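Local coordinates for protein argonaute (Aquifex aeolicus, PDB 1YVU) that uses short single-stranded DNA guides to bind complementary RNA targets and cleaves them with the RNase H-like PIWI domain, with magnesium as the preferred metal, at residues H569-L574 / I598-N603; S621-I626 / V643-G648. All blocks are in the same frame, centred on the assembly; numbering follows the deposited sequence.

How the interactions relate
Both interactions lie in the PIWI domain, their centres about 11 Å apart. Interaction 1 (569-574 with 598-603) joins the ends of two parallel strands at the probable catalytic site, where calcium is bound; the side chain of D571 comes within about 3 Å of those of D502 and D683 and about 4 Å of the calcium. Interaction 2 (621-626 with 643-648) is an antiparallel pairing inside the PIWI box, farther out: the side chain of V643 is about 12 Å from that of D571. Strand 592-599 connects them, being next to strand 641-645. L574 CD1 also packs on V646 CG2 at 3.9 Å, while R573 NH1 and R644 NH1, like charges, stand 3.6 Å apart, R573 being poorly ordered.

Interaction 1. Residues H569-L574 / I598-N603; sequences HRDGRL and IIKRNN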
loop_
_atom_site.group_PDB
_atom_site.type_symbol
_atom_site.label_atom_id
_atom_site.label_comp_id
_atom_site.label_asym_id
_atom_site.label_seq_id
_atom_site.Cartn_x
_atom_site.Cartn_y
_atom_site.Cartn_z
ATOM N N HIS A 569 -2.082 -14.584 -5.320
ATOM C CA HIS A 569 -1.345 -13.384 -4.924
ATOM C C HIS A 569 -2.381 -12.498 -4.316
ATOM O O HIS A 569 -3.445 -12.258 -4.919
ATOM C CB HIS A 569 -0.743 -12.656 -6.116
ATOM C CG HIS A 569 0.344 -13.407 -6.823
ATOM N ND1 HIS A 569 1.009 -12.881 -7.913
ATOM C CD2 HIS A 569 0.889 -14.625 -6.600
ATOM C CE1 HIS A 569 1.915 -13.748 -8.326
ATOM N NE2 HIS A 569 1.866 -14.815 -7.549
ATOM N N ARG A 570 -2.092 -12.059 -3.098
ATOM C CA ARG A 570 -2.990 -11.187 -2.370
ATOM C C ARG A 570 -2.352 -9.831 -2.363
ATOM O O ARG A 570 -1.197 -9.684 -1.941
ATOM C CB ARG A 570 -3.210 -11.689 -0.948
ATOM C CG ARG A 570 -4.149 -10.825 -0.133
ATOM C CD ARG A 570 -5.552 -10.805 -0.696
ATOM N NE ARG A 570 -6.480 -10.081 0.164
ATOM C CZ ARG A 570 -6.560 -8.761 0.247
ATOM N NH1 ARG A 570 -5.747 -7.986 -0.488
ATOM N NH2 ARG A 570 -7.503 -8.214 1.018
ATOM N N ASP A 571 -3.127 -8.840 -2.793
ATOM C CA ASP A 571 -2.673 -7.467 -2.869
ATOM C C ASP A 571 -2.324 -6.954 -1.482
ATOM O O ASP A 571 -1.377 -6.185 -1.302
ATOM C CB ASP A 571 -3.766 -6.635 -3.523
ATOM C CG ASP A 571 -3.404 -5.157 -3.678
ATOM O OD1 ASP A 571 -3.525 -4.395 -2.671
ATOM O OD2 ASP A 571 -3.057 -4.754 -4.819
ATOM N N GLY A 572 -3.045 -7.418 -0.487
ATOM C CA GLY A 572 -2.724 -6.925 0.828
ATOM C C GLY A 572 -2.196 -8.040 1.657
ATOM O O GLY A 572 -1.527 -8.949 1.160
ATOM N N ARG A 573 -2.457 -7.899 2.949
ATOM C CA ARG A 573 -2.099 -8.896 3.925
ATOM C C ARG A 573 -3.337 -9.799 3.976
ATOM O O ARG A 573 -4.477 -9.318 3.977
ATOM C CB ARG A 573 -1.781 -8.265 5.309
ATOM C CG ARG A 573 -0.307 -7.808 5.532
ATOM C CD ARG A 573 0.155 -7.902 7.029
ATOM N NE ARG A 573 1.567 -7.523 7.274
ATOM C CZ ARG A 573 2.532 -8.343 7.715
ATOM N NH1 ARG A 573 2.284 -9.624 7.963
ATOM N NH2 ARG A 573 3.749 -7.862 7.956
ATOM N N LEU A 574 -3.105 -11.098 3.854
ATOM C CA LEU A 574 -4.158 -12.096 3.919
ATOM C C LEU A 574 -4.663 -12.175 5.359
ATOM O O LEU A 574 -3.909 -12.561 6.261
ATOM C CB LEU A 574 -3.575 -13.449 3.545
ATOM C CG LEU A 574 -3.725 -14.000 2.151
ATOM C CD1 LEU A 574 -2.744 -15.110 1.958
ATOM C CD2 LEU A 574 -5.133 -14.476 1.949
ATOM N N ILE A 598 1.314 -9.827 -0.896
ATOM C CA ILE A 598 2.218 -8.916 -1.629
ATOM C C ILE A 598 2.142 -7.539 -0.992
ATOM O O ILE A 598 1.216 -6.782 -1.237
ATOM C CB ILE A 598 1.981 -8.899 -3.183
ATOM C CG1 ILE A 598 2.456 -10.227 -3.787
ATOM C CG2 ILE A 598 2.776 -7.754 -3.846
ATOM C CD1 ILE A 598 2.156 -10.381 -5.230
ATOM N N ILE A 599 3.129 -7.246 -0.151
ATOM C CA ILE A 599 3.200 -5.995 0.590
ATOM C C ILE A 599 4.055 -4.965 -0.134
ATOM O O ILE A 599 5.283 -5.118 -0.209
ATOM C CB ILE A 599 3.731 -6.238 2.053
ATOM C CG1 ILE A 599 2.671 -6.947 2.896
ATOM C CG2 ILE A 599 4.079 -4.910 2.770
ATOM C CD1 ILE A 599 2.616 -8.407 2.741
ATOM N N LYS A 600 3.403 -3.898 -0.609
ATOM C CA LYS A 600 4.077 -2.822 -1.336
ATOM C C LYS A 600 4.507 -1.636 -0.494
ATOM O O LYS A 600 5.503 -0.977 -0.813
ATOM C CB LYS A 600 3.248 -2.351 -2.535
ATOM C CG LYS A 600 1.765 -2.185 -2.333
ATOM C CD LYS A 600 0.992 -3.440 -2.678
ATOM C CE LYS A 600 -0.457 -3.276 -2.233
ATOM N NZ LYS A 600 -1.197 -2.192 -2.973
ATOM N N ARG A 601 3.791 -1.424 0.611
ATOM C CA ARG A 601 4.053 -0.316 1.534
ATOM C C ARG A 601 4.966 -0.623 2.752
ATOM O O ARG A 601 4.895 -1.698 3.335
ATOM C CB ARG A 601 2.711 0.262 2.012
ATOM C CG ARG A 601 2.264 1.564 1.319
ATOM C CD ARG A 601 0.775 1.879 1.564
ATOM N NE ARG A 601 -0.099 1.020 0.752
ATOM C CZ ARG A 601 -1.434 1.075 0.708
ATOM N NH1 ARG A 601 -2.110 1.953 1.437
ATOM N NH2 ARG A 601 -2.099 0.257 -0.101
ATOM N N ASN A 602 5.825 0.347 3.087
ATOM C CA ASN A 602 6.761 0.365 4.228
ATOM C C ASN A 602 7.821 -0.745 4.390
ATOM O O ASN A 602 8.213 -1.149 5.506
ATOM C CB ASN A 602 5.991 0.604 5.538
ATOM C CG ASN A 602 4.986 1.747 5.431
ATOM O OD1 ASN A 602 5.252 2.772 4.808
ATOM N ND2 ASN A 602 3.811 1.550 6.007
ATOM N N ASN A 603 8.369 -1.132 3.249
ATOM C CA ASN A 603 9.364 -2.184 3.161
ATOM C C ASN A 603 10.797 -1.662 3.249
ATOM O O ASN A 603 11.020 -0.443 3.188
ATOM C CB ASN A 603 9.152 -2.912 1.830
ATOM C CG ASN A 603 7.826 -3.615 1.765
ATOM O OD1 ASN A 603 7.395 -4.284 2.715
ATOM N ND2 ASN A 603 7.153 -3.454 0.638
#
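The backbone N-H of I598 donates to R570 O at 2.7 Å, tying the ends of two parallel strands together. Just beyond, K600 reaches D571 in a salt bridge, a weak hydrogen bond at 3.2 Å from NZ to OD1, the two side chains crossing at about a right angle. Lysine suits this place because its long chain, bent at chi2 and chi4, can fold back from the loop and bring a positive charge to the carboxylate. With CG anti to the backbone N (chi1 -179°), D571 presents that carboxylate to the catalytic centre, where by similarity it is an active-site residue and manganese ligand beside D502 and D683.

Two isoleucines supply the packing, one against a histidine and one against the stem of an arginine. I598 CD1 meets H569 obliquely, 3.8 Å from CB and equally near ND1, which is itself hydrogen-bonded to T678 OG1. R573 is poorly ordered, but as modelled its CG packs on CG1 of I599 at 4.1 Å, and its guanidinium makes a long, weak ion pair with E597.

The contact joins the two strands of a beta-alpha-beta unit, strand 565-570, helix 576-589 and strand 592-599, with strand 497-505 beside the first, strand 641-645 beside the second, and helix 682-690 against D571 and K600.

Interaction 2. Residues S621-I626 / V643-G648; sequences SEDSVI and VRKVYG
The side chains of R644 and E622 lie side by side, pointing the same way, with the guanidinium and carboxylate planes 65° apart. They flank an antiparallel beta ladder between neighbouring strands of the PIWI box. OE1 of E622 stands 4.2 Å from NH2 of R644, well out of the guanidinium plane, so the two attract through charge alone and no N-H is aimed at the oxygen; E622 is poorly ordered, and its placement is approximate. V646 CG2 covers one face of the same guanidinium, offset toward its rim, and R644 NH1 makes a long, weak ion pair with E597.

In the ladder V625 and V643 form a hydrogen-bonded pair: V625 N donates to V643 O and V643 N to V625 O, at 2.9 and 3.0 Å. S624 and R644 make the next, non-hydrogen-bonded pair, with S624 CA also giving a CA-H...O contact to V643 O. Beyond the ladder one more backbone bond, K645 N to D623 O at 3.0 Å, follows the inverse gamma turn centred on E622.

Residue type follows the two faces. The valines share one face, where V625 packs on V652 and V643 on I659 of helix 652-661; branched, apolar side chains suit this buried surface. S624 and R644 share the other, and the small serine lies beside the arginine's aliphatic stem.

Next to the last backbone bond an acid and a base are paired. K645 starts out extended, CG anti to the backbone N (chi1 -180°), bends at chi3 and runs alongside D623. Its ammonium group also donates to L650 O, and K645 NZ meets D623 OD2 nearly in line with the C-O bond, at 3.0 Å.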
loop_
_atom_site.group_PDB
_atom_site.type_symbol
_atom_site.label_atom_id
_atom_site.label_comp_id
_atom_site.label_asym_id
_atom_site.label_seq_id
_atom_site.Cartn_x
_atom_site.Cartn_y
_atom_site.Cartn_z
ATOM N N SER A 621 12.857 -14.868 7.594
ATOM C CA SER A 621 12.501 -16.132 8.238
ATOM C C SER A 621 11.407 -17.010 7.656
ATOM O O SER A 621 11.712 -17.981 6.955
ATOM C CB SER A 621 12.255 -15.919 9.737
ATOM O OG SER A 621 11.311 -14.885 9.978
ATOM N N GLU A 622 10.152 -16.670 7.954
ATOM C CA GLU A 622 8.966 -17.422 7.521
ATOM C C GLU A 622 8.665 -17.262 6.014
ATOM O O GLU A 622 7.551 -16.880 5.609
ATOM C CB GLU A 622 7.761 -16.988 8.381
ATOM C CG GLU A 622 7.966 -17.057 9.912
ATOM C CD GLU A 622 7.089 -16.063 10.677
ATOM O OE1 GLU A 622 6.095 -15.541 10.102
ATOM O OE2 GLU A 622 7.411 -15.797 11.862
ATOM N N ASP A 623 9.676 -17.593 5.204
ATOM C CA ASP A 623 9.668 -17.507 3.741
ATOM C C ASP A 623 9.129 -16.197 3.176
ATOM O O ASP A 623 8.181 -16.161 2.390
ATOM C CB ASP A 623 9.029 -18.741 3.090
ATOM C CG ASP A 623 10.075 -19.724 2.541
ATOM O OD1 ASP A 623 11.293 -19.456 2.693
ATOM O OD2 ASP A 623 9.700 -20.753 1.937
ATOM N N SER A 624 9.647 -15.115 3.744
ATOM C CA SER A 624 9.327 -13.777 3.311
ATOM C C SER A 624 10.621 -13.266 2.669
ATOM O O SER A 624 11.718 -13.687 3.066
ATOM C CB SER A 624 8.801 -12.900 4.458
ATOM O OG SER A 624 9.493 -13.098 5.677
ATOM N N VAL A 625 10.473 -12.517 1.567
ATOM C CA VAL A 625 11.587 -11.978 0.771
ATOM C C VAL A 625 11.317 -10.528 0.408
ATOM O O VAL A 625 10.232 -10.198 -0.092
ATOM C CB VAL A 625 11.714 -12.740 -0.610
ATOM C CG1 VAL A 625 12.725 -12.079 -1.546
ATOM C CG2 VAL A 625 12.075 -14.177 -0.406
ATOM N N ILE A 626 12.343 -9.691 0.572
ATOM C CA ILE A 626 12.262 -8.277 0.195
ATOM C C ILE A 626 12.820 -8.356 -1.218
ATOM O O ILE A 626 13.943 -8.797 -1.431
ATOM C CB ILE A 626 13.093 -7.422 1.112
ATOM C CG1 ILE A 626 12.487 -7.510 2.508
ATOM C CG2 ILE A 626 13.090 -5.972 0.648
ATOM C CD1 ILE A 626 13.534 -7.468 3.615
ATOM N N VAL A 643 7.247 -10.133 -0.354
ATOM C CA VAL A 643 6.460 -11.317 -0.746
ATOM C C VAL A 643 6.535 -12.281 0.424
ATOM O O VAL A 643 7.619 -12.541 0.919
ATOM C CB VAL A 643 7.084 -12.030 -1.981
ATOM C CG1 VAL A 643 6.309 -13.299 -2.316
ATOM C CG2 VAL A 643 7.154 -11.093 -3.172
ATOM N N ARG A 644 5.387 -12.789 0.859
ATOM C CA ARG A 644 5.344 -13.727 1.962
ATOM C C ARG A 644 4.631 -15.006 1.544
ATOM O O ARG A 644 3.580 -14.949 0.914
ATOM C CB ARG A 644 4.659 -13.097 3.179
ATOM C CG ARG A 644 4.710 -13.970 4.448
ATOM C CD ARG A 644 3.875 -13.413 5.582
ATOM N NE ARG A 644 3.505 -14.467 6.526
ATOM C CZ ARG A 644 2.596 -14.347 7.493
ATOM N NH1 ARG A 644 1.932 -13.201 7.681
ATOM N NH2 ARG A 644 2.334 -15.395 8.263
ATOM N N LYS A 645 5.250 -16.154 1.816
ATOM C CA LYS A 645 4.634 -17.434 1.491
ATOM C C LYS A 645 3.921 -17.794 2.757
ATOM O O LYS A 645 4.541 -18.191 3.753
ATOM C CB LYS A 645 5.659 -18.508 1.147
ATOM C CG LYS A 645 5.034 -19.865 0.791
ATOM C CD LYS A 645 6.093 -20.890 0.412
ATOM C CE LYS A 645 6.540 -21.778 1.536
ATOM N NZ LYS A 645 7.586 -22.746 1.052
ATOM N N VAL A 646 2.612 -17.589 2.729
ATOM C CA VAL A 646 1.781 -17.853 3.881
ATOM C C VAL A 646 1.569 -19.340 3.944
ATOM O O VAL A 646 1.919 -19.966 4.935
ATOM C CB VAL A 646 0.457 -17.069 3.788
ATOM C CG1 VAL A 646 -0.430 -17.303 5.038
ATOM C CG2 VAL A 646 0.763 -15.612 3.665
ATOM N N TYR A 647 1.134 -19.887 2.815
ATOM C CA TYR A 647 0.864 -21.306 2.640
ATOM C C TYR A 647 1.488 -21.642 1.295
ATOM O O TYR A 647 1.412 -20.834 0.364
ATOM C CB TYR A 647 -0.651 -21.541 2.633
ATOM C CG TYR A 647 -1.128 -22.979 2.698
ATOM C CD1 TYR A 647 -1.143 -23.691 3.927
ATOM C CD2 TYR A 647 -1.612 -23.628 1.538
ATOM C CE1 TYR A 647 -1.641 -25.034 3.994
ATOM C CE2 TYR A 647 -2.103 -24.966 1.588
ATOM C CZ TYR A 647 -2.115 -25.663 2.816
ATOM O OH TYR A 647 -2.576 -26.964 2.839
ATOM N N GLY A 648 2.161 -22.790 1.217
ATOM C CA GLY A 648 2.811 -23.185 -0.023
ATOM C C GLY A 648 3.779 -24.348 0.035
ATOM O O GLY A 648 4.514 -24.536 0.999
#